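Local coordinates for protein putative acyl-CoA thioester hydrolase YbhC (Escherichia coli K-12, PDB 3GRH) that is a putative thioesterase of the bacterial outer membrane, a lipoprotein of the pectinesterase family that neither binds pectin nor has pectinesterase activity, at residues 64-69 / 267-272; 122-127 / 171-176; 295-300 / 328-333; 357-362 / 404-409. One frame throughout, in Å; residues are numbered along the deposited sequence.

The four contacts are spread along the right-handed parallel beta-helix. Contact 2 sits toward one end of it and contacts 3 and 4 toward the other, the centres of contacts 2 and 3 being about 35 Å apart. Contact 1 lays an N-terminal loop on the outside of the beta-helix, about 22 Å, centre to centre, from both contact 2 and contact 4. Contacts 3 and 4 touch, since strands 327-330 and 358-359 are neighbours: Asn329 OD1 and Asn360 ND2 lie 2.9 Å apart, probably hydrogen-bonded. Contact 3 comes nearest the predicted active site, with the side chain of Val297 about 10 Å from that of the presumed nucleophile Asp280; the others lie away from it.

Contact 1 of 4, residues 64-69 / 267-272; sequences WNPSPI and RTLVTN
Trp64 and Arg267 run past each other in opposite directions, the indole and guanidinium planes inclined at 46°. It is not the indole that meets the guanidinium but CB of Trp64, which lies over one face, offset toward its rim, 3.6 Å from NH1 of Arg267. CB of Arg267 sits 3.9 Å from CE3 of Trp64. A chi1 of 180° swings CG of Trp64 to the side opposite the main-chain N and brings the six-membered ring down to strand 267-271, where its edge reaches the backbone: CZ3 of Trp64 is 4.1 Å from Leu269 N, and CH2 of Trp64 is 4.2 Å from CB of Leu269. Pro66 folds back on the same tryptophan, its CD over the centre of one indole face, while its CG meets CD2 of Leu269 at 3.8 Å. Strand 267-271 belongs to a parallel sheet of the beta-helix, and the loop 64-69 lies across its outside. Arg267 is tied by a salt bridge to Asp233 and by a hydrogen bond from NH1 to the carbonyl of Phe54. The loop is thus held here by apolar and van der Waals contact, while the charge of Arg267 is probably offset by Asp233.

Contact 2 of 4, residues 122-127 / 171-176; sequences YVPAAP and KPAWYM
The hydroxyl of Tyr175 accepts a hydrogen bond from the backbone N of Ala125, 3.1 Å long and nearly straight at 167°, the donor lying near the plane of the ring at its edge. CE2 of Tyr175 touches CB of Pro124 at 3.8 Å. Met176 approaches the same proline with its sulfur, SD lying 3.7 Å from CA of Pro124, and the bend at its chi3 (75°) turns CE toward CB of Tyr122, 3.9 Å away. CB of Ala173 lies 3.7 Å from CB of Tyr122, near the plane of the Tyr122 ring. Within the helix turn, CG of Met176 lies over one face of the Tyr175 ring, off its centre. Further out, Gln199 gives the hydroxyl a second hydrogen-bonding partner. A phenylalanine in place of Tyr175 would probably leave Ala125 N and Gln199 without this shared partner and let the ring shift against Pro124. Tyr122 itself is stacked on Tyr167 and meets Trp197 edge to face. Ala173 is the N-cap of helix 174-181 and, with Lys171, Pro172 and Trp174, forms a type II turn; the contact docks this helix start against the end of strand 115-123, one of the parallel strands of the beta-helix.

Contact 3 of 4, residues 295-300 / 328-333; sequences FRVVNS and FNAFGD
Phe295 and Phe328 share one rotamer, CG anti to the carbonyl carbon in each (chi1 -60° and -65°), and, as the two residues are paired in parallel register, their side chains run side by side in the same direction. The ring planes are only 6° apart, with centroids separated by 4.8 Å; the rings are slid so far that they barely overlap, and CD2 of Phe295 lies over one face of Phe328. Farther along the strands on this face, CB of Val297 meets CB of Ala330 at 3.8 Å. The backbones are bonded through one residue: Asn329 donates from N to the carbonyl of Phe295 and accepts at its own O from Val297 N, both bonds 2.9 Å long. Asn329 and Arg296 project from the other face. The Arg296 chain, bent at chi2 and chi3, brings its guanidinium over the asparagine, NH1 lying 3.7 Å from CB of Asn329. Glu294 binds both residues, through a salt bridge to Arg296 and a hydrogen bond from Asn329 ND2, while OD1 of Asn329 is engaged by Asn360. The two polar side chains are thereby anchored together. Past the strand ends, the ring of Phe331 lies beside Arg296, Val298 and the amide of Asn299, though its exact position is doubtful. Like residues aligned in register on successive coils, here Phe beside Phe, with parallel strands bonded from one coil to the next, are a hallmark of the right-handed parallel beta-helix of the pectinesterase family.

Contact 4 of 4, residues 357-362 / 404-409; sequences SAINEG and MWEYNN
Glu406 and Ile359 approach from opposite directions, OE1 of Glu406 lying 3.5 Å from CD1 of Ile359. The glutamate chain, extended beyond CG, carries the carboxylate to this methyl, yet its polar partners are other residues: Arg37 forms a salt bridge with OE2 and Gln29 a hydrogen bond with OE1. The charge of this buried carboxylate is therefore probably well balanced despite its apolar neighbour. Strand 403-407 ends after Tyr407. Strand 403-407 is the last of a run of parallel strands in the beta-helix, and segment 357-362 follows the neighbouring strand 351-355 as the chain turns into the next face of the solenoid. Asn408 swings the backbone round the corner and is fixed there by a hydrogen bond from its ND2 to Asp356. Next comes Asn409, with CB 3.4 Å from the carbonyl O of Ser357 and 4.1 Å from CD1 of Ile359. An alanine here would keep CB but is likely to open a gap beside Ser357 where the amide had packed. The backbone N of Asn409 is bound by Gln29, the residue that also holds Glu406, and the carbonyl O of Asn409 by Ser27.

Contact 1 of 4, residues 64-69 / 267-272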
loop_
_atom_site.group_PDB
_atom_site.type_symbol
_atom_site.label_atom_id
_atom_site.label_comp_id
_atom_site.label_asym_id
_atom_site.label_seq_id
_atom_site.Cartn_x
_atom_site.Cartn_y
_atom_site.Cartn_z
ATOM N N TRP A 64 7.088 -6.342 15.968
ATOM C CA TRP A 64 7.831 -6.835 14.813
ATOM C C TRP A 64 8.928 -5.841 14.522
ATOM O O TRP A 64 8.645 -4.655 14.315
ATOM C CB TRP A 64 6.857 -6.991 13.651
ATOM C CG TRP A 64 7.451 -7.492 12.372
ATOM C CD1 TRP A 64 8.304 -8.525 12.236
ATOM C CD2 TRP A 64 7.206 -6.996 11.055
ATOM N NE1 TRP A 64 8.632 -8.703 10.914
ATOM C CE2 TRP A 64 7.969 -7.777 10.170
ATOM C CE3 TRP A 64 6.452 -5.965 10.536
ATOM C CZ2 TRP A 64 7.962 -7.545 8.805
ATOM C CZ3 TRP A 64 6.453 -5.733 9.223
ATOM C CH2 TRP A 64 7.223 -6.485 8.365
ATOM N N ASN A 65 10.152 -6.366 14.404
ATOM C CA ASN A 65 11.324 -5.568 14.054
ATOM C C ASN A 65 12.056 -6.283 12.942
ATOM O O ASN A 65 13.019 -7.005 13.174
ATOM C CB ASN A 65 12.172 -5.354 15.267
ATOM C CG ASN A 65 13.385 -4.513 14.966
ATOM O OD1 ASN A 65 13.290 -3.496 14.265
ATOM N ND2 ASN A 65 14.507 -4.940 15.442
ATOM N N PRO A 66 11.601 -6.103 11.739
ATOM C CA PRO A 66 12.123 -6.987 10.715
ATOM C C PRO A 66 13.564 -6.738 10.360
ATOM O O PRO A 66 13.979 -5.601 10.433
ATOM C CB PRO A 66 11.282 -6.629 9.523
ATOM C CG PRO A 66 10.762 -5.271 9.743
ATOM C CD PRO A 66 10.567 -5.170 11.272
ATOM N N SER A 67 14.313 -7.782 10.034
ATOM C CA SER A 67 15.648 -7.550 9.576
ATOM C C SER A 67 15.485 -7.270 8.093
ATOM O O SER A 67 14.588 -7.806 7.442
ATOM C CB SER A 67 16.591 -8.703 9.872
ATOM O OG SER A 67 16.066 -9.902 9.418
ATOM N N PRO A 68 16.420 -6.544 7.501
ATOM C CA PRO A 68 16.331 -6.365 6.054
ATOM C C PRO A 68 16.384 -7.618 5.211
ATOM O O PRO A 68 16.900 -8.674 5.579
ATOM C CB PRO A 68 17.559 -5.549 5.708
ATOM C CG PRO A 68 18.160 -5.188 6.930
ATOM C CD PRO A 68 17.537 -5.826 8.100
ATOM N N ILE A 69 15.803 -7.516 4.035
ATOM C CA ILE A 69 15.835 -8.605 3.113
ATOM C C ILE A 69 17.244 -8.989 2.786
ATOM O O ILE A 69 18.056 -8.107 2.551
ATOM C CB ILE A 69 15.008 -8.181 1.833
ATOM C CG1 ILE A 69 13.553 -7.948 2.195
ATOM C CG2 ILE A 69 15.137 -9.264 0.741
ATOM C CD1 ILE A 69 12.689 -7.210 1.054
ATOM N N ARG A 267 0.689 -6.467 9.314
ATOM C CA ARG A 267 1.701 -5.431 9.325
ATOM C C ARG A 267 2.617 -5.538 8.086
ATOM O O ARG A 267 3.093 -6.616 7.748
ATOM C CB ARG A 267 2.589 -5.637 10.535
ATOM C CG ARG A 267 1.821 -5.486 11.809
ATOM C CD ARG A 267 2.500 -6.064 13.012
ATOM N NE ARG A 267 2.606 -7.506 12.976
ATOM C CZ ARG A 267 3.124 -8.253 13.944
ATOM N NH1 ARG A 267 3.588 -7.695 15.029
ATOM N NH2 ARG A 267 3.159 -9.578 13.805
ATOM N N THR A 268 2.816 -4.390 7.469
ATOM C CA THR A 268 3.647 -4.265 6.254
ATOM C C THR A 268 4.649 -3.152 6.417
ATOM O O THR A 268 4.290 -2.065 6.864
ATOM C CB THR A 268 2.695 -3.984 5.030
ATOM O OG1 THR A 268 1.676 -5.013 4.985
ATOM C CG2 THR A 268 3.415 -3.962 3.730
ATOM N N LEU A 269 5.872 -3.369 5.945
ATOM C CA LEU A 269 6.907 -2.333 5.914
ATOM C C LEU A 269 7.290 -2.089 4.469
ATOM O O LEU A 269 7.743 -3.039 3.800
ATOM C CB LEU A 269 8.163 -2.786 6.690
ATOM C CG LEU A 269 9.320 -1.799 6.647
ATOM C CD1 LEU A 269 8.894 -0.518 7.299
ATOM C CD2 LEU A 269 10.480 -2.447 7.290
ATOM N N VAL A 270 7.160 -0.861 4.001
ATOM C CA VAL A 270 7.548 -0.485 2.614
ATOM C C VAL A 270 8.685 0.528 2.754
ATOM O O VAL A 270 8.529 1.559 3.428
ATOM C CB VAL A 270 6.376 0.187 1.886
ATOM C CG1 VAL A 270 6.785 0.653 0.426
ATOM C CG2 VAL A 270 5.153 -0.713 1.857
ATOM N N THR A 271 9.862 0.194 2.245
ATOM C CA THR A 271 11.016 1.037 2.335
ATOM C C THR A 271 11.635 1.347 0.970
ATOM O O THR A 271 11.632 0.474 0.054
ATOM C CB THR A 271 12.110 0.383 3.194
ATOM O OG1 THR A 271 12.429 -0.949 2.722
ATOM C CG2 THR A 271 11.627 0.270 4.675
ATOM N N ASN A 272 12.160 2.572 0.815
ATOM C CA ASN A 272 13.021 2.849 -0.310
ATOM C C ASN A 272 12.311 2.642 -1.645
ATOM O O ASN A 272 12.943 2.249 -2.587
ATOM C CB ASN A 272 14.291 2.032 -0.264
ATOM C CG ASN A 272 15.012 2.185 0.992
ATOM O OD1 ASN A 272 15.485 1.196 1.665
ATOM N ND2 ASN A 272 15.138 3.401 1.356
#

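Contact 2 of 4, residues 122-127 / 171-176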
loop_
_atom_site.group_PDB
_atom_site.type_symbol
_atom_site.label_atom_id
_atom_site.label_comp_id
_atom_site.label_asym_id
_atom_site.label_seq_id
_atom_site.Cartn_x
_atom_site.Cartn_y
_atom_site.Cartn_z
ATOM N N TYR A 122 -0.294 -14.417 -8.227
ATOM C CA TYR A 122 -1.048 -14.644 -6.984
ATOM C C TYR A 122 -0.175 -15.505 -6.084
ATOM O O TYR A 122 0.291 -16.595 -6.469
ATOM C CB TYR A 122 -2.300 -15.390 -7.283
ATOM C CG TYR A 122 -3.436 -14.634 -7.943
ATOM C CD1 TYR A 122 -3.323 -13.282 -8.301
ATOM C CD2 TYR A 122 -4.564 -15.309 -8.296
ATOM C CE1 TYR A 122 -4.334 -12.627 -8.946
ATOM C CE2 TYR A 122 -5.551 -14.655 -8.951
ATOM C CZ TYR A 122 -5.448 -13.337 -9.219
ATOM O OH TYR A 122 -6.515 -12.670 -9.870
ATOM N N VAL A 123 0.103 -14.982 -4.886
ATOM C CA VAL A 123 0.995 -15.694 -3.934
ATOM C C VAL A 123 0.113 -16.102 -2.778
ATOM O O VAL A 123 -0.351 -15.268 -2.031
ATOM C CB VAL A 123 2.149 -14.832 -3.414
ATOM C CG1 VAL A 123 3.166 -15.688 -2.638
ATOM C CG2 VAL A 123 2.916 -14.195 -4.596
ATOM N N PRO A 124 -0.140 -17.379 -2.616
ATOM C CA PRO A 124 -1.083 -17.815 -1.580
ATOM C C PRO A 124 -0.511 -17.856 -0.206
ATOM O O PRO A 124 0.698 -17.748 0.014
ATOM C CB PRO A 124 -1.470 -19.224 -2.080
ATOM C CG PRO A 124 -0.296 -19.659 -2.759
ATOM C CD PRO A 124 0.221 -18.513 -3.492
ATOM N N ALA A 125 -1.424 -17.888 0.750
ATOM C CA ALA A 125 -1.034 -18.191 2.121
ATOM C C ALA A 125 -0.339 -19.561 2.127
ATOM O O ALA A 125 -0.729 -20.498 1.419
ATOM C CB ALA A 125 -2.257 -18.159 3.024
ATOM N N ALA A 126 0.746 -19.634 2.902
ATOM C CA ALA A 126 1.581 -20.821 2.943
ATOM C C ALA A 126 2.310 -20.772 4.256
ATOM O O ALA A 126 2.473 -19.724 4.805
ATOM C CB ALA A 126 2.582 -20.759 1.829
ATOM N N PRO A 127 2.771 -21.913 4.720
ATOM C CA PRO A 127 3.572 -21.984 5.933
ATOM C C PRO A 127 4.905 -21.278 5.903
ATOM O O PRO A 127 5.431 -20.926 7.003
ATOM C CB PRO A 127 3.834 -23.469 6.071
ATOM C CG PRO A 127 3.549 -24.085 4.763
ATOM C CD PRO A 127 2.470 -23.253 4.189
ATOM N N LYS A 171 -4.054 -26.364 -8.723
ATOM C CA LYS A 171 -2.829 -25.597 -8.736
ATOM C C LYS A 171 -2.885 -24.645 -7.550
ATOM O O LYS A 171 -3.966 -24.322 -7.063
ATOM C CB LYS A 171 -2.601 -24.830 -10.061
ATOM C CG LYS A 171 -2.453 -25.658 -11.335
ATOM C CD LYS A 171 -2.163 -24.716 -12.516
ATOM C CE LYS A 171 -1.958 -25.414 -13.823
ATOM N NZ LYS A 171 -1.167 -24.517 -14.780
ATOM N N PRO A 172 -1.712 -24.183 -7.057
ATOM C CA PRO A 172 -1.713 -23.178 -6.053
ATOM C C PRO A 172 -2.457 -21.899 -6.519
ATOM O O PRO A 172 -2.543 -21.514 -7.715
ATOM C CB PRO A 172 -0.204 -22.850 -5.841
ATOM C CG PRO A 172 0.449 -24.153 -6.219
ATOM C CD PRO A 172 -0.378 -24.618 -7.410
ATOM N N ALA A 173 -3.053 -21.278 -5.554
ATOM C CA ALA A 173 -3.696 -20.016 -5.748
ATOM C C ALA A 173 -5.055 -20.198 -6.346
ATOM O O ALA A 173 -5.756 -19.232 -6.637
ATOM C CB ALA A 173 -2.837 -18.951 -6.607
ATOM N N TRP A 174 -5.495 -21.440 -6.548
ATOM C CA TRP A 174 -6.887 -21.629 -6.987
ATOM C C TRP A 174 -7.909 -20.912 -6.133
ATOM O O TRP A 174 -8.852 -20.335 -6.676
ATOM C CB TRP A 174 -7.247 -23.118 -7.013
ATOM C CG TRP A 174 -8.671 -23.341 -7.452
ATOM C CD1 TRP A 174 -9.676 -23.750 -6.712
ATOM C CD2 TRP A 174 -9.206 -23.030 -8.744
ATOM N NE1 TRP A 174 -10.834 -23.802 -7.462
ATOM C CE2 TRP A 174 -10.565 -23.336 -8.720
ATOM C CE3 TRP A 174 -8.655 -22.519 -9.918
ATOM C CZ2 TRP A 174 -11.386 -23.158 -9.826
ATOM C CZ3 TRP A 174 -9.471 -22.372 -11.029
ATOM C CH2 TRP A 174 -10.803 -22.661 -10.964
ATOM N N TYR A 175 -7.772 -21.010 -4.809
ATOM C CA TYR A 175 -8.786 -20.438 -3.946
ATOM C C TYR A 175 -8.914 -18.933 -4.201
ATOM O O TYR A 175 -10.005 -18.350 -4.053
ATOM C CB TYR A 175 -8.510 -20.774 -2.496
ATOM C CG TYR A 175 -7.440 -19.968 -1.839
ATOM C CD1 TYR A 175 -7.756 -18.829 -1.124
ATOM C CD2 TYR A 175 -6.131 -20.404 -1.836
ATOM C CE1 TYR A 175 -6.762 -18.063 -0.555
ATOM C CE2 TYR A 175 -5.110 -19.667 -1.207
ATOM C CZ TYR A 175 -5.424 -18.500 -0.555
ATOM O OH TYR A 175 -4.413 -17.780 0.035
ATOM N N MET A 176 -7.783 -18.293 -4.517
ATOM C CA MET A 176 -7.723 -16.837 -4.820
ATOM C C MET A 176 -8.459 -16.531 -6.132
ATOM O O MET A 176 -9.391 -15.713 -6.184
ATOM C CB MET A 176 -6.272 -16.380 -4.892
ATOM C CG MET A 176 -5.611 -16.450 -3.540
ATOM S SD MET A 176 -3.830 -16.200 -3.491
ATOM C CE MET A 176 -3.753 -14.433 -3.739
#

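Contact 3 of 4, residues 295-300 / 328-333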
loop_
_atom_site.group_PDB
_atom_site.type_symbol
_atom_site.label_atom_id
_atom_site.label_comp_id
_atom_site.label_asym_id
_atom_site.label_seq_id
_atom_site.Cartn_x
_atom_site.Cartn_y
_atom_site.Cartn_z
ATOM N N PHE A 295 6.160 9.250 -3.045
ATOM C CA PHE A 295 4.813 9.176 -3.555
ATOM C C PHE A 295 4.628 10.256 -4.617
ATOM O O PHE A 295 4.929 11.426 -4.373
ATOM C CB PHE A 295 3.828 9.395 -2.428
ATOM C CG PHE A 295 3.923 8.414 -1.317
ATOM C CD1 PHE A 295 3.153 7.340 -1.305
ATOM C CD2 PHE A 295 4.742 8.651 -0.256
ATOM C CE1 PHE A 295 3.234 6.459 -0.214
ATOM C CE2 PHE A 295 4.886 7.742 0.760
ATOM C CZ PHE A 295 4.096 6.621 0.746
ATOM N N ARG A 296 4.216 9.851 -5.813
ATOM C CA ARG A 296 4.039 10.798 -6.943
ATOM C C ARG A 296 2.615 10.741 -7.413
ATOM O O ARG A 296 2.075 9.657 -7.763
ATOM C CB ARG A 296 4.965 10.465 -8.102
ATOM C CG ARG A 296 4.731 11.291 -9.369
ATOM C CD ARG A 296 5.570 12.546 -9.359
ATOM N NE ARG A 296 7.002 12.209 -9.246
ATOM C CZ ARG A 296 8.018 13.068 -9.299
ATOM N NH1 ARG A 296 7.832 14.381 -9.509
ATOM N NH2 ARG A 296 9.248 12.599 -9.156
ATOM N N VAL A 297 1.989 11.923 -7.412
ATOM C CA VAL A 297 0.679 12.087 -8.020
ATOM C C VAL A 297 0.819 12.484 -9.459
ATOM O O VAL A 297 1.515 13.485 -9.731
ATOM C CB VAL A 297 -0.142 13.157 -7.276
ATOM C CG1 VAL A 297 -1.457 13.455 -8.085
ATOM C CG2 VAL A 297 -0.473 12.688 -5.926
ATOM N N VAL A 298 0.154 11.759 -10.364
ATOM C CA VAL A 298 0.186 12.055 -11.810
ATOM C C VAL A 298 -1.140 12.649 -12.207
ATOM O O VAL A 298 -2.160 12.352 -11.582
ATOM C CB VAL A 298 0.557 10.849 -12.665
ATOM C CG1 VAL A 298 1.965 10.377 -12.308
ATOM C CG2 VAL A 298 -0.426 9.685 -12.458
ATOM N N ASN A 299 -1.149 13.501 -13.228
ATOM C CA ASN A 299 -2.409 14.100 -13.658
ATOM C C ASN A 299 -2.724 13.823 -15.138
ATOM O O ASN A 299 -3.504 14.556 -15.755
ATOM C CB ASN A 299 -2.446 15.604 -13.373
ATOM C CG ASN A 299 -1.514 16.371 -14.233
ATOM O OD1 ASN A 299 -0.578 15.815 -14.827
ATOM N ND2 ASN A 299 -1.703 17.693 -14.268
ATOM N N SER A 300 -2.223 12.696 -15.647
ATOM C CA SER A 300 -2.438 12.307 -17.041
ATOM C C SER A 300 -3.828 11.690 -17.280
ATOM O O SER A 300 -4.383 11.740 -18.428
ATOM C CB SER A 300 -1.348 11.349 -17.499
ATOM O OG SER A 300 -1.028 10.438 -16.486
ATOM N N PHE A 328 6.743 13.572 -1.096
ATOM C CA PHE A 328 5.459 13.647 -1.759
ATOM C C PHE A 328 5.504 14.722 -2.859
ATOM O O PHE A 328 5.874 15.844 -2.605
ATOM C CB PHE A 328 4.362 14.053 -0.760
ATOM C CG PHE A 328 4.123 13.039 0.316
ATOM C CD1 PHE A 328 3.181 12.072 0.183
ATOM C CD2 PHE A 328 4.917 12.985 1.416
ATOM C CE1 PHE A 328 2.986 11.077 1.134
ATOM C CE2 PHE A 328 4.694 11.994 2.358
ATOM C CZ PHE A 328 3.757 11.071 2.252
ATOM N N ASN A 329 5.229 14.341 -4.081
ATOM C CA ASN A 329 5.304 15.238 -5.242
ATOM C C ASN A 329 4.040 15.171 -6.062
ATOM O O ASN A 329 3.563 14.106 -6.370
ATOM C CB ASN A 329 6.507 14.829 -6.064
ATOM C CG ASN A 329 7.838 15.100 -5.361
ATOM O OD1 ASN A 329 8.050 16.227 -4.915
ATOM N ND2 ASN A 329 8.734 14.102 -5.273
ATOM N N ALA A 330 3.504 16.314 -6.446
ATOM C CA ALA A 330 2.310 16.336 -7.339
ATOM C C ALA A 330 2.463 17.352 -8.457
ATOM O O ALA A 330 3.049 18.374 -8.230
ATOM C CB ALA A 330 1.100 16.652 -6.548
ATOM N N PHE A 331 1.944 17.021 -9.636
ATOM C CA PHE A 331 2.043 17.917 -10.834
ATOM C C PHE A 331 1.211 19.216 -10.739
ATOM O O PHE A 331 1.747 20.251 -10.364
ATOM C CB PHE A 331 1.697 17.153 -12.131
ATOM C CG PHE A 331 2.694 16.091 -12.480
ATOM C CD1 PHE A 331 2.522 14.809 -12.023
ATOM C CD2 PHE A 331 3.842 16.392 -13.201
ATOM C CE1 PHE A 331 3.447 13.815 -12.307
ATOM C CE2 PHE A 331 4.785 15.399 -13.478
ATOM C CZ PHE A 331 4.580 14.117 -13.041
ATOM N N GLY A 332 -0.065 19.143 -11.108
ATOM C CA GLY A 332 -1.005 20.267 -11.145
ATOM C C GLY A 332 -0.905 21.438 -10.169
ATOM O O GLY A 332 0.055 21.570 -9.400
ATOM N N ASP A 333 -1.912 22.305 -10.214
ATOM C CA ASP A 333 -1.877 23.556 -9.464
ATOM C C ASP A 333 -2.738 23.454 -8.200
ATOM O O ASP A 333 -3.863 23.933 -8.154
ATOM C CB ASP A 333 -2.352 24.715 -10.348
ATOM C CG ASP A 333 -1.399 25.027 -11.518
ATOM O OD1 ASP A 333 -0.225 25.428 -11.289
ATOM O OD2 ASP A 333 -1.852 24.933 -12.692
#

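Contact 4 of 4, residues 357-362 / 404-409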
loop_
_atom_site.group_PDB
_atom_site.type_symbol
_atom_site.label_atom_id
_atom_site.label_comp_id
_atom_site.label_asym_id
_atom_site.label_seq_id
_atom_site.Cartn_x
_atom_site.Cartn_y
_atom_site.Cartn_z
ATOM N N SER A 357 8.526 14.320 6.750
ATOM C CA SER A 357 8.470 14.140 5.336
ATOM C C SER A 357 8.480 15.443 4.563
ATOM O O SER A 357 8.121 16.484 5.071
ATOM C CB SER A 357 7.241 13.329 4.965
ATOM O OG SER A 357 7.421 11.973 5.423
ATOM N N ALA A 358 8.925 15.379 3.312
ATOM C CA ALA A 358 8.988 16.551 2.452
ATOM C C ALA A 358 7.695 16.522 1.615
ATOM O O ALA A 358 7.448 15.532 0.933
ATOM C CB ALA A 358 10.212 16.474 1.520
ATOM N N ILE A 359 6.910 17.587 1.642
ATOM C CA ILE A 359 5.688 17.756 0.812
ATOM C C ILE A 359 5.911 18.898 -0.145
ATOM O O ILE A 359 6.135 20.017 0.238
ATOM C CB ILE A 359 4.447 18.002 1.675
ATOM C CG1 ILE A 359 4.300 16.886 2.685
ATOM C CG2 ILE A 359 3.202 18.017 0.803
ATOM C CD1 ILE A 359 3.256 17.108 3.708
ATOM N N ASN A 360 5.933 18.608 -1.412
ATOM C CA ASN A 360 6.604 19.533 -2.292
ATOM C C ASN A 360 5.501 20.220 -2.980
ATOM O O ASN A 360 4.389 20.392 -2.425
ATOM C CB ASN A 360 7.676 18.812 -3.153
ATOM C CG ASN A 360 8.879 18.324 -2.298
ATOM O OD1 ASN A 360 9.467 19.100 -1.508
ATOM N ND2 ASN A 360 9.128 16.995 -2.333
ATOM N N GLU A 361 5.771 20.733 -4.168
ATOM C CA GLU A 361 4.768 21.495 -4.803
ATOM C C GLU A 361 3.657 20.572 -5.269
ATOM O O GLU A 361 3.797 19.320 -5.367
ATOM C CB GLU A 361 5.344 22.330 -5.965
ATOM C CG GLU A 361 4.525 23.618 -6.273
ATOM C CD GLU A 361 4.495 24.676 -5.140
ATOM O OE1 GLU A 361 4.643 24.311 -3.949
ATOM O OE2 GLU A 361 4.332 25.899 -5.459
ATOM N N GLY A 362 2.520 21.210 -5.457
ATOM C CA GLY A 362 1.394 20.643 -6.125
ATOM C C GLY A 362 0.243 20.277 -5.252
ATOM O O GLY A 362 -0.748 19.817 -5.767
ATOM N N MET A 404 -6.428 11.684 10.642
ATOM C CA MET A 404 -5.392 12.012 9.660
ATOM C C MET A 404 -4.569 13.200 10.183
ATOM O O MET A 404 -5.066 14.318 10.403
ATOM C CB MET A 404 -6.117 12.211 8.299
ATOM C CG MET A 404 -6.929 11.022 8.074
ATOM S SD MET A 404 -8.334 11.218 7.159
ATOM C CE MET A 404 -7.482 10.659 5.790
ATOM N N TRP A 405 -3.294 12.917 10.404
ATOM C CA TRP A 405 -2.400 13.800 11.140
ATOM C C TRP A 405 -1.030 14.013 10.513
ATOM O O TRP A 405 -0.595 13.169 9.743
ATOM C CB TRP A 405 -2.085 13.211 12.508
ATOM C CG TRP A 405 -3.230 12.614 13.269
ATOM C CD1 TRP A 405 -3.548 11.342 13.281
ATOM C CD2 TRP A 405 -4.203 13.288 14.108
ATOM N NE1 TRP A 405 -4.643 11.120 14.123
ATOM C CE2 TRP A 405 -5.092 12.310 14.587
ATOM C CE3 TRP A 405 -4.423 14.607 14.471
ATOM C CZ2 TRP A 405 -6.148 12.617 15.450
ATOM C CZ3 TRP A 405 -5.478 14.906 15.320
ATOM C CH2 TRP A 405 -6.303 13.953 15.814
ATOM N N GLU A 406 -0.414 15.168 10.830
ATOM C CA GLU A 406 0.918 15.472 10.385
ATOM C C GLU A 406 1.761 15.842 11.551
ATOM O O GLU A 406 1.269 16.308 12.556
ATOM C CB GLU A 406 0.909 16.613 9.439
ATOM C CG GLU A 406 0.327 16.258 8.081
ATOM C CD GLU A 406 0.374 17.407 7.210
ATOM O OE1 GLU A 406 1.465 17.794 6.614
ATOM O OE2 GLU A 406 -0.679 18.047 7.233
ATOM N N TYR A 407 3.039 15.598 11.438
ATOM C CA TYR A 407 4.053 16.030 12.413
ATOM C C TYR A 407 5.412 16.317 11.781
ATOM O O TYR A 407 5.945 15.483 11.049
ATOM C CB TYR A 407 4.240 14.956 13.470
ATOM C CG TYR A 407 5.274 15.266 14.515
ATOM C CD1 TYR A 407 5.066 16.252 15.436
ATOM C CD2 TYR A 407 6.458 14.523 14.588
ATOM C CE1 TYR A 407 5.983 16.518 16.406
ATOM C CE2 TYR A 407 7.401 14.827 15.524
ATOM C CZ TYR A 407 7.128 15.795 16.454
ATOM O OH TYR A 407 8.085 16.070 17.406
ATOM N N ASN A 408 5.913 17.548 11.966
ATOM C CA ASN A 408 7.306 17.852 11.557
ATOM C C ASN A 408 7.605 17.654 10.052
ATOM O O ASN A 408 8.679 17.201 9.659
ATOM C CB ASN A 408 8.268 17.013 12.388
ATOM C CG ASN A 408 9.645 17.597 12.400
ATOM O OD1 ASN A 408 9.813 18.820 12.467
ATOM N ND2 ASN A 408 10.670 16.744 12.303
ATOM N N ASN A 409 6.663 18.064 9.218
ATOM C CA ASN A 409 6.891 17.981 7.769
ATOM C C ASN A 409 7.487 19.273 7.272
ATOM O O ASN A 409 7.394 20.318 7.935
ATOM C CB ASN A 409 5.638 17.615 7.028
ATOM C CG ASN A 409 5.065 16.271 7.448
ATOM O OD1 ASN A 409 3.826 16.107 7.602
ATOM N ND2 ASN A 409 5.891 15.288 7.527
#